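Local coordinates for fimbria adhesin protein (Klebsiella pneumoniae, PDB 3U4K), which serves as the receptor-binding domain of the MrkD adhesin of Klebsiella fimbriae, binding human collagen V, at residues 146-156 against 168-179; 77-85 against 114-122. All coordinates share one frame; numbering follows the deposited sequence.

Contact 1: residues 146-156 against 168-179; sequences TGSGTLASGPY and TSLNADAITIVS
Tyr156 lies against Leu170 obliquely, ring atom CE1 3.5 Å from methyl CD1. A few residues away, Leu151 rests its CD1 on CG2 of Ile175 at 3.7 Å and turns its CB to the same Leu170 methyl, an apolar group whose branched ends fill the buried side where loop 151-153 meets strands 166-170 and 175-178. The tyrosine is held by its hydroxyl: OH gives a hydrogen bond of 2.6 Å to Ala152 O, in the carbonyl plane on a lone pair, which fixes the ring beside the loop it spans.

Backbone bonds set the frame in two antiparallel pieces. Gly154 N reaches Leu170 O almost straight (176°) and is answered by Leu170 N to Gly154 O; Gly149 and Ile177 are paired in the same way. Both glycines have positive phi angles that a side chain would tolerate poorly. Between the pieces the register slips by two residues as 171-174 loop out. Beyond Ile177, Ser179 OG faces the carbonyl oxygens of Thr146 and Gly147, with one proton for the two.

Strand 133-141 lies beneath, Leu137 meeting Ile175 and Ile139 meeting Ile177, while strand 33-36 flanks Thr168 and Ser169, which belong to the hairpin of strands 154-160 and 166-170.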
loop_
_atom_site.group_PDB
_atom_site.type_symbol
_atom_site.label_atom_id
_atom_site.label_comp_id
_atom_site.label_asym_id
_atom_site.label_seq_id
_atom_site.Cartn_x
_atom_site.Cartn_y
_atom_site.Cartn_z
ATOM N N THR A 146 -7.452 -14.234 15.895
ATOM C CA THR A 146 -6.323 -13.862 15.037
ATOM C C THR A 146 -5.166 -14.853 15.126
ATOM O O THR A 146 -4.812 -15.306 16.216
ATOM C CB THR A 146 -5.790 -12.451 15.366
ATOM O OG1 THR A 146 -5.470 -12.365 16.761
ATOM C CG2 THR A 146 -6.822 -11.390 15.019
ATOM N N GLY A 147 -4.577 -15.174 13.976
ATOM C CA GLY A 147 -3.441 -16.093 13.910
ATOM C C GLY A 147 -2.110 -15.375 14.014
ATOM O O GLY A 147 -2.062 -14.179 14.296
ATOM N N SER A 148 -1.028 -16.111 13.792
ATOM C CA SER A 148 0.316 -15.546 13.820
ATOM C C SER A 148 1.037 -15.811 12.505
ATOM O O SER A 148 0.555 -16.581 11.674
ATOM C CB SER A 148 1.121 -16.117 14.993
ATOM O OG SER A 148 0.720 -15.534 16.220
ATOM N N GLY A 149 2.189 -15.168 12.317
ATOM C CA GLY A 149 2.994 -15.365 11.114
ATOM C C GLY A 149 3.751 -14.135 10.647
ATOM O O GLY A 149 3.586 -13.042 11.193
ATOM N N THR A 150 4.590 -14.332 9.631
ATOM C CA THR A 150 5.354 -13.255 9.009
ATOM C C THR A 150 4.870 -13.078 7.576
ATOM O O THR A 150 4.662 -14.060 6.861
ATOM C CB THR A 150 6.863 -13.565 9.007
ATOM O OG1 THR A 150 7.275 -13.946 10.324
ATOM C CG2 THR A 150 7.672 -12.356 8.567
ATOM N N LEU A 151 4.683 -11.827 7.167
ATOM C CA LEU A 151 4.183 -11.518 5.828
ATOM C C LEU A 151 5.214 -11.814 4.745
ATOM O O LEU A 151 6.419 -11.679 4.971
ATOM C CB LEU A 151 3.720 -10.065 5.745
ATOM C CG LEU A 151 2.475 -9.733 6.567
ATOM C CD1 LEU A 151 2.275 -8.233 6.653
ATOM C CD2 LEU A 151 1.249 -10.403 5.975
ATOM N N ALA A 152 4.720 -12.219 3.577
ATOM C CA ALA A 152 5.568 -12.616 2.450
ATOM C C ALA A 152 6.381 -11.462 1.872
ATOM O O ALA A 152 5.917 -10.323 1.814
ATOM C CB ALA A 152 4.727 -13.265 1.361
ATOM N N SER A 153 7.598 -11.778 1.446
ATOM C CA SER A 153 8.485 -10.816 0.796
ATOM C C SER A 153 7.987 -10.441 -0.606
ATOM O O SER A 153 7.328 -11.243 -1.276
ATOM C CB SER A 153 9.893 -11.407 0.714
ATOM O OG SER A 153 10.793 -10.508 0.099
ATOM N N GLY A 154 8.289 -9.218 -1.038
ATOM C CA GLY A 154 7.971 -8.779 -2.400
ATOM C C GLY A 154 7.045 -7.577 -2.498
ATOM O O GLY A 154 6.759 -6.933 -1.488
ATOM N N PRO A 155 6.570 -7.269 -3.723
ATOM C CA PRO A 155 5.705 -6.114 -3.997
ATOM C C PRO A 155 4.320 -6.226 -3.364
ATOM O O PRO A 155 3.820 -7.335 -3.163
ATOM C CB PRO A 155 5.582 -6.126 -5.524
ATOM C CG PRO A 155 5.813 -7.546 -5.908
ATOM C CD PRO A 155 6.863 -8.028 -4.953
ATOM N N TYR A 156 3.717 -5.078 -3.058
ATOM C CA TYR A 156 2.371 -5.015 -2.487
ATOM C C TYR A 156 1.517 -3.959 -3.180
ATOM O O TYR A 156 0.356 -4.205 -3.516
ATOM C CB TYR A 156 2.439 -4.729 -0.985
ATOM C CG TYR A 156 2.734 -5.948 -0.139
ATOM C CD1 TYR A 156 4.042 -6.402 0.036
ATOM C CD2 TYR A 156 1.705 -6.647 0.490
ATOM C CE1 TYR A 156 4.315 -7.524 0.803
ATOM C CE2 TYR A 156 1.966 -7.769 1.261
ATOM C CZ TYR A 156 3.270 -8.203 1.415
ATOM O OH TYR A 156 3.529 -9.316 2.184
ATOM N N THR A 168 5.347 0.131 -3.305
ATOM C CA THR A 168 5.591 -0.225 -1.907
ATOM C C THR A 168 5.710 -1.738 -1.759
ATOM O O THR A 168 4.937 -2.491 -2.353
ATOM C CB THR A 168 4.495 0.304 -0.958
ATOM O OG1 THR A 168 3.280 -0.418 -1.172
ATOM C CG2 THR A 168 4.252 1.797 -1.162
ATOM N N SER A 169 6.681 -2.171 -0.959
ATOM C CA SER A 169 7.000 -3.589 -0.827
ATOM C C SER A 169 7.571 -3.951 0.551
ATOM O O SER A 169 7.803 -3.077 1.394
ATOM C CB SER A 169 7.977 -4.003 -1.930
ATOM O OG SER A 169 9.209 -3.317 -1.798
ATOM N N LEU A 170 7.790 -5.248 0.767
ATOM C CA LEU A 170 8.376 -5.754 2.006
ATOM C C LEU A 170 9.598 -6.615 1.737
ATOM O O LEU A 170 9.682 -7.277 0.701
ATOM C CB LEU A 170 7.353 -6.577 2.789
ATOM C CG LEU A 170 6.288 -5.840 3.601
ATOM C CD1 LEU A 170 5.265 -6.825 4.143
ATOM C CD2 LEU A 170 6.918 -5.049 4.736
ATOM N N ASN A 171 10.537 -6.598 2.680
ATOM C CA ASN A 171 11.660 -7.530 2.689
ATOM C C ASN A 171 11.258 -8.852 3.338
ATOM O O ASN A 171 10.068 -9.159 3.466
ATOM C CB ASN A 171 12.842 -6.928 3.452
ATOM C CG ASN A 171 13.495 -5.783 2.711
ATOM O OD1 ASN A 171 13.836 -5.899 1.533
ATOM N ND2 ASN A 171 13.685 -4.667 3.405
ATOM N N ALA A 172 12.257 -9.636 3.732
ATOM C CA ALA A 172 12.033 -10.792 4.586
ATOM C C ALA A 172 12.057 -10.328 6.041
ATOM O O ALA A 172 12.906 -9.514 6.424
ATOM C CB ALA A 172 13.093 -11.852 4.337
ATOM N N ASP A 173 11.112 -10.838 6.832
ATOM C CA ASP A 173 10.978 -10.511 8.263
ATOM C C ASP A 173 10.903 -9.006 8.537
ATOM O O ASP A 173 11.637 -8.476 9.376
ATOM C CB ASP A 173 12.097 -11.163 9.097
ATOM C CG ASP A 173 12.108 -12.682 8.991
ATOM O OD1 ASP A 173 11.055 -13.284 8.677
ATOM O OD2 ASP A 173 13.179 -13.278 9.232
ATOM N N ALA A 174 10.011 -8.327 7.823
ATOM C CA ALA A 174 9.815 -6.891 8.001
ATOM C C ALA A 174 8.541 -6.606 8.791
ATOM O O ALA A 174 8.448 -5.590 9.481
ATOM C CB ALA A 174 9.797 -6.182 6.656
ATOM N N ILE A 175 7.561 -7.500 8.673
ATOM C CA ILE A 175 6.360 -7.457 9.507
ATOM C C ILE A 175 6.034 -8.846 10.065
ATOM O O ILE A 175 5.674 -9.764 9.317
ATOM C CB ILE A 175 5.128 -6.901 8.758
ATOM C CG1 ILE A 175 5.412 -5.506 8.188
ATOM C CG2 ILE A 175 3.919 -6.862 9.689
ATOM C CD1 ILE A 175 4.287 -4.929 7.354
ATOM N N THR A 176 6.166 -8.990 11.381
ATOM C CA THR A 176 5.789 -10.222 12.071
ATOM C C THR A 176 4.611 -9.952 13.007
ATOM O O THR A 176 4.687 -9.087 13.881
ATOM C CB THR A 176 6.966 -10.820 12.872
ATOM O OG1 THR A 176 8.181 -10.678 12.125
ATOM C CG2 THR A 176 6.722 -12.295 13.162
ATOM N N ILE A 177 3.524 -10.692 12.804
ATOM C CA ILE A 177 2.329 -10.570 13.636
ATOM C C ILE A 177 2.226 -11.763 14.578
ATOM O O ILE A 177 2.122 -12.907 14.134
ATOM C CB ILE A 177 1.044 -10.475 12.787
ATOM C CG1 ILE A 177 1.141 -9.332 11.767
ATOM C CG2 ILE A 177 -0.186 -10.332 13.674
ATOM C CD1 ILE A 177 1.384 -7.959 12.357
ATOM N N VAL A 178 2.259 -11.480 15.877
ATOM C CA VAL A 178 2.208 -12.514 16.905
ATOM C C VAL A 178 1.032 -12.266 17.846
ATOM O O VAL A 178 1.105 -11.426 18.740
ATOM C CB VAL A 178 3.533 -12.592 17.702
ATOM C CG1 VAL A 178 3.448 -13.638 18.805
ATOM C CG2 VAL A 178 4.703 -12.903 16.775
ATOM N N SER A 179 -0.060 -12.989 17.626
ATOM C CA SER A 179 -1.187 -12.966 18.550
ATOM C C SER A 179 -1.132 -14.205 19.443
ATOM O O SER A 179 -1.117 -15.328 18.936
ATOM C CB SER A 179 -2.519 -12.889 17.799
ATOM O OG SER A 179 -2.584 -13.848 16.758
#

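Contact 2: residues 77-85 against 114-122; sequences LKSDAKVVA and SMIYPDSYT
Ala81 sets its methyl over one face of the Tyr117 ring, CB lying 3.7 Å from the ring centroid and 17° off the ring normal, a CH-pi contact. Alanine suits the place because a single methyl is small enough to rest over the ring face, somewhat toward its rim, while the backbone stays in the sheet. The selenium of Met115, a selenomethionine, touches the same CB at 3.9 Å, and Val83 CG2 meets CB of Tyr117 at 4.0 Å. With chi1 at -76°, Tyr117 turns CG away from its own carbonyl carbon and carries the ring beneath strand 77-83, where Thr157 and Tyr159 also reach it.

Two hydrogen-bonded antiparallel pairs bind the backbones. Ser79 N to Tyr121 O and Tyr121 N to Ser79 O are both 2.7 Å. The Ala81 and Asp119 pair is less even: Ala81 N to Asp119 O is sound, but the return bond is weak, just where the chain leaves the cis peptide before Pro118. NZ of Lys94 is hydrogen-bonded to the carbonyl oxygens of Ile116 and Pro118.

The other face, with Lys78, Asp80, Ser120 and Thr122, is polar and loosely held. The long, flexible lysine bends at its end to bring NZ 3.0 Å from Ser120 OG, a weak hydrogen bond, and within a long salt-bridge distance, 3.8 Å, of Asp80 OD2. Thr122 puts CG2 and CA against Leu77 O, its OG1 merely skirting the lysine chain.

Apolar packing is thus confined to the Ala81 end, with Met115, Tyr117 and Val83; the same face turns polar at Ser79 and Asp119. On the charged, hydroxyl-rich side, weak links probably add little to the cohesion that the backbone bonds and the buried methyl provide.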
loop_
_atom_site.group_PDB
_atom_site.type_symbol
_atom_site.label_atom_id
_atom_site.label_comp_id
_atom_site.label_asym_id
_atom_site.label_seq_id
_atom_site.Cartn_x
_atom_site.Cartn_y
_atom_site.Cartn_z
ATOM N N LEU A 77 -3.813 11.577 -18.877
ATOM C CA LEU A 77 -3.416 10.262 -18.363
ATOM C C LEU A 77 -4.240 9.768 -17.184
ATOM O O LEU A 77 -4.628 10.547 -16.308
ATOM C CB LEU A 77 -1.933 10.252 -17.977
ATOM C CG LEU A 77 -0.888 10.118 -19.088
ATOM C CD1 LEU A 77 0.506 10.192 -18.487
ATOM C CD2 LEU A 77 -1.056 8.829 -19.886
ATOM N N LYS A 78 -4.484 8.460 -17.173
ATOM C CA LYS A 78 -5.181 7.788 -16.081
ATOM C C LYS A 78 -4.200 6.899 -15.309
ATOM O O LYS A 78 -3.693 5.908 -15.843
ATOM C CB LYS A 78 -6.346 6.969 -16.640
ATOM C CG LYS A 78 -7.083 6.107 -15.630
ATOM C CD LYS A 78 -8.002 5.127 -16.344
ATOM C CE LYS A 78 -8.611 4.115 -15.387
ATOM N NZ LYS A 78 -9.528 4.758 -14.409
ATOM N N SER A 79 -3.926 7.268 -14.059
ATOM C CA SER A 79 -3.035 6.490 -13.194
ATOM C C SER A 79 -3.818 5.609 -12.232
ATOM O O SER A 79 -4.675 6.095 -11.497
ATOM C CB SER A 79 -2.095 7.406 -12.407
ATOM O OG SER A 79 -0.966 7.766 -13.180
ATOM N N ASP A 80 -3.506 4.315 -12.239
ATOM C CA ASP A 80 -4.187 3.340 -11.386
ATOM C C ASP A 80 -3.403 3.019 -10.115
ATOM O O ASP A 80 -2.193 2.801 -10.161
ATOM C CB ASP A 80 -4.467 2.049 -12.161
ATOM C CG ASP A 80 -5.412 2.261 -13.334
ATOM O OD1 ASP A 80 -5.298 1.513 -14.329
ATOM O OD2 ASP A 80 -6.267 3.169 -13.263
ATOM N N ALA A 81 -4.108 3.012 -8.986
ATOM C CA ALA A 81 -3.557 2.556 -7.713
ATOM C C ALA A 81 -3.923 1.089 -7.527
ATOM O O ALA A 81 -5.099 0.752 -7.359
ATOM C CB ALA A 81 -4.092 3.396 -6.565
ATOM N N LYS A 82 -2.911 0.225 -7.572
ATOM C CA LYS A 82 -3.119 -1.220 -7.584
ATOM C C LYS A 82 -2.479 -1.944 -6.407
ATOM O O LYS A 82 -1.348 -1.644 -6.011
ATOM C CB LYS A 82 -2.591 -1.824 -8.888
ATOM C CG LYS A 82 -3.517 -1.662 -10.079
ATOM C CD LYS A 82 -2.927 -2.309 -11.322
ATOM C CE LYS A 82 -3.827 -2.096 -12.529
ATOM N NZ LYS A 82 -3.168 -2.539 -13.788
ATOM N N VAL A 83 -3.221 -2.898 -5.854
ATOM C CA VAL A 83 -2.673 -3.861 -4.915
ATOM C C VAL A 83 -2.327 -5.102 -5.728
ATOM O O VAL A 83 -3.198 -5.702 -6.363
ATOM C CB VAL A 83 -3.670 -4.213 -3.799
ATOM C CG1 VAL A 83 -3.065 -5.239 -2.856
ATOM C CG2 VAL A 83 -4.075 -2.963 -3.032
ATOM N N VAL A 84 -1.052 -5.476 -5.709
ATOM C CA VAL A 84 -0.539 -6.513 -6.605
ATOM C C VAL A 84 -0.003 -7.755 -5.894
ATOM O O VAL A 84 0.357 -8.734 -6.551
ATOM C CB VAL A 84 0.556 -5.955 -7.542
ATOM C CG1 VAL A 84 -0.058 -5.034 -8.585
ATOM C CG2 VAL A 84 1.640 -5.237 -6.745
ATOM N N ALA A 85 0.045 -7.713 -4.564
ATOM C CA ALA A 85 0.592 -8.812 -3.763
ATOM C C ALA A 85 -0.261 -10.076 -3.838
ATOM O O ALA A 85 -1.484 -10.024 -3.675
ATOM C CB ALA A 85 0.763 -8.380 -2.317
ATOM N N SER A 114 -5.216 12.289 -2.880
ATOM C CA SER A 114 -5.510 11.407 -1.757
ATOM C C SER A 114 -6.429 10.267 -2.166
ATOM O O SER A 114 -7.486 10.502 -2.752
ATOM C CB SER A 114 -6.136 12.202 -0.609
ATOM O OG SER A 114 -5.265 13.239 -0.186
HETATM N N MSE A 115 -6.021 9.036 -1.861
HETATM C CA MSE A 115 -6.821 7.854 -2.198
HETATM C C MSE A 115 -6.512 6.651 -1.333
HETATM O O MSE A 115 -5.385 6.469 -0.857
HETATM C CB MSE A 115 -6.679 7.516 -3.688
HETATM C CG MSE A 115 -5.383 6.777 -4.025
HETATM SE SE MSE A 115 -4.818 7.167 -5.874
HETATM C CE MSE A 115 -3.089 8.007 -5.419
ATOM N N ILE A 116 -7.537 5.827 -1.124
ATOM C CA ILE A 116 -7.394 4.523 -0.490
ATOM C C ILE A 116 -7.393 3.465 -1.594
ATOM O O ILE A 116 -8.290 3.439 -2.442
ATOM C CB ILE A 116 -8.522 4.259 0.532
ATOM C CG1 ILE A 116 -8.507 5.337 1.627
ATOM C CG2 ILE A 116 -8.380 2.871 1.146
ATOM C CD1 ILE A 116 -9.833 5.559 2.322
ATOM N N TYR A 117 -6.368 2.617 -1.591
ATOM C CA TYR A 117 -6.196 1.580 -2.607
ATOM C C TYR A 117 -7.297 0.521 -2.500
ATOM O O TYR A 117 -7.646 0.113 -1.392
ATOM C CB TYR A 117 -4.835 0.908 -2.437
ATOM C CG TYR A 117 -3.639 1.699 -2.922
ATOM C CD1 TYR A 117 -2.820 1.194 -3.926
ATOM C CD2 TYR A 117 -3.308 2.936 -2.365
ATOM C CE1 TYR A 117 -1.716 1.900 -4.374
ATOM C CE2 TYR A 117 -2.203 3.649 -2.807
ATOM C CZ TYR A 117 -1.409 3.126 -3.812
ATOM O OH TYR A 117 -0.304 3.815 -4.267
ATOM N N PRO A 118 -7.847 0.074 -3.647
ATOM C CA PRO A 118 -7.527 0.532 -4.999
ATOM C C PRO A 118 -8.335 1.758 -5.437
ATOM O O PRO A 118 -9.427 2.013 -4.913
ATOM C CB PRO A 118 -7.887 -0.676 -5.865
ATOM C CG PRO A 118 -9.009 -1.325 -5.136
ATOM C CD PRO A 118 -8.810 -1.043 -3.667
ATOM N N ASP A 119 -7.777 2.500 -6.392
ATOM C CA ASP A 119 -8.421 3.670 -6.983
ATOM C C ASP A 119 -7.709 4.044 -8.283
ATOM O O ASP A 119 -6.762 3.371 -8.700
ATOM C CB ASP A 119 -8.399 4.854 -6.005
ATOM C CG ASP A 119 -9.611 5.766 -6.156
ATOM O OD1 ASP A 119 -10.491 5.472 -6.994
ATOM O OD2 ASP A 119 -9.686 6.780 -5.425
ATOM N N SER A 120 -8.175 5.110 -8.927
ATOM C CA SER A 120 -7.519 5.642 -10.118
ATOM C C SER A 120 -7.623 7.158 -10.163
ATOM O O SER A 120 -8.623 7.728 -9.730
ATOM C CB SER A 120 -8.109 5.031 -11.387
ATOM O OG SER A 120 -9.503 5.256 -11.458
ATOM N N TYR A 121 -6.578 7.802 -10.675
ATOM C CA TYR A 121 -6.545 9.257 -10.799
ATOM C C TYR A 121 -6.304 9.702 -12.240
ATOM O O TYR A 121 -5.462 9.140 -12.945
ATOM C CB TYR A 121 -5.488 9.855 -9.867
ATOM C CG TYR A 121 -5.428 11.368 -9.897
ATOM C CD1 TYR A 121 -6.489 12.139 -9.412
ATOM C CD2 TYR A 121 -4.312 12.027 -10.405
ATOM C CE1 TYR A 121 -6.437 13.524 -9.440
ATOM C CE2 TYR A 121 -4.250 13.412 -10.435
ATOM C CZ TYR A 121 -5.312 14.155 -9.952
ATOM O OH TYR A 121 -5.250 15.527 -9.981
ATOM N N THR A 122 -7.048 10.720 -12.667
ATOM C CA THR A 122 -6.917 11.261 -14.014
ATOM C C THR A 122 -6.502 12.728 -13.990
ATOM O O THR A 122 -7.054 13.530 -13.233
ATOM C CB THR A 122 -8.217 11.092 -14.823
ATOM O OG1 THR A 122 -8.706 9.756 -14.665
ATOM C CG2 THR A 122 -7.970 11.360 -16.305
#

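In the fold
The two contacts lie on opposite sides of the domain's centre, about 22 Å between centres, yet share one sheet: strand 154-160 of contact 1 neighbours strand 74-83 of contact 2. They meet where Tyr156 O probably accepts a hydrogen bond from Val84 N at 2.9 Å, with Ala85 packed on the tyrosine ring. Both have an apolar buried part and a more polar remainder. Contact 1 passes to a second, three-stranded sheet, with glycines in both paired parts and a loop between; contact 2 pairs an inner strand with one of the sheet's two edge strands within the chain, in unbroken register. Lysine and aspartate mark its surface; that of contact 1 is mixed, with several serines and threonines.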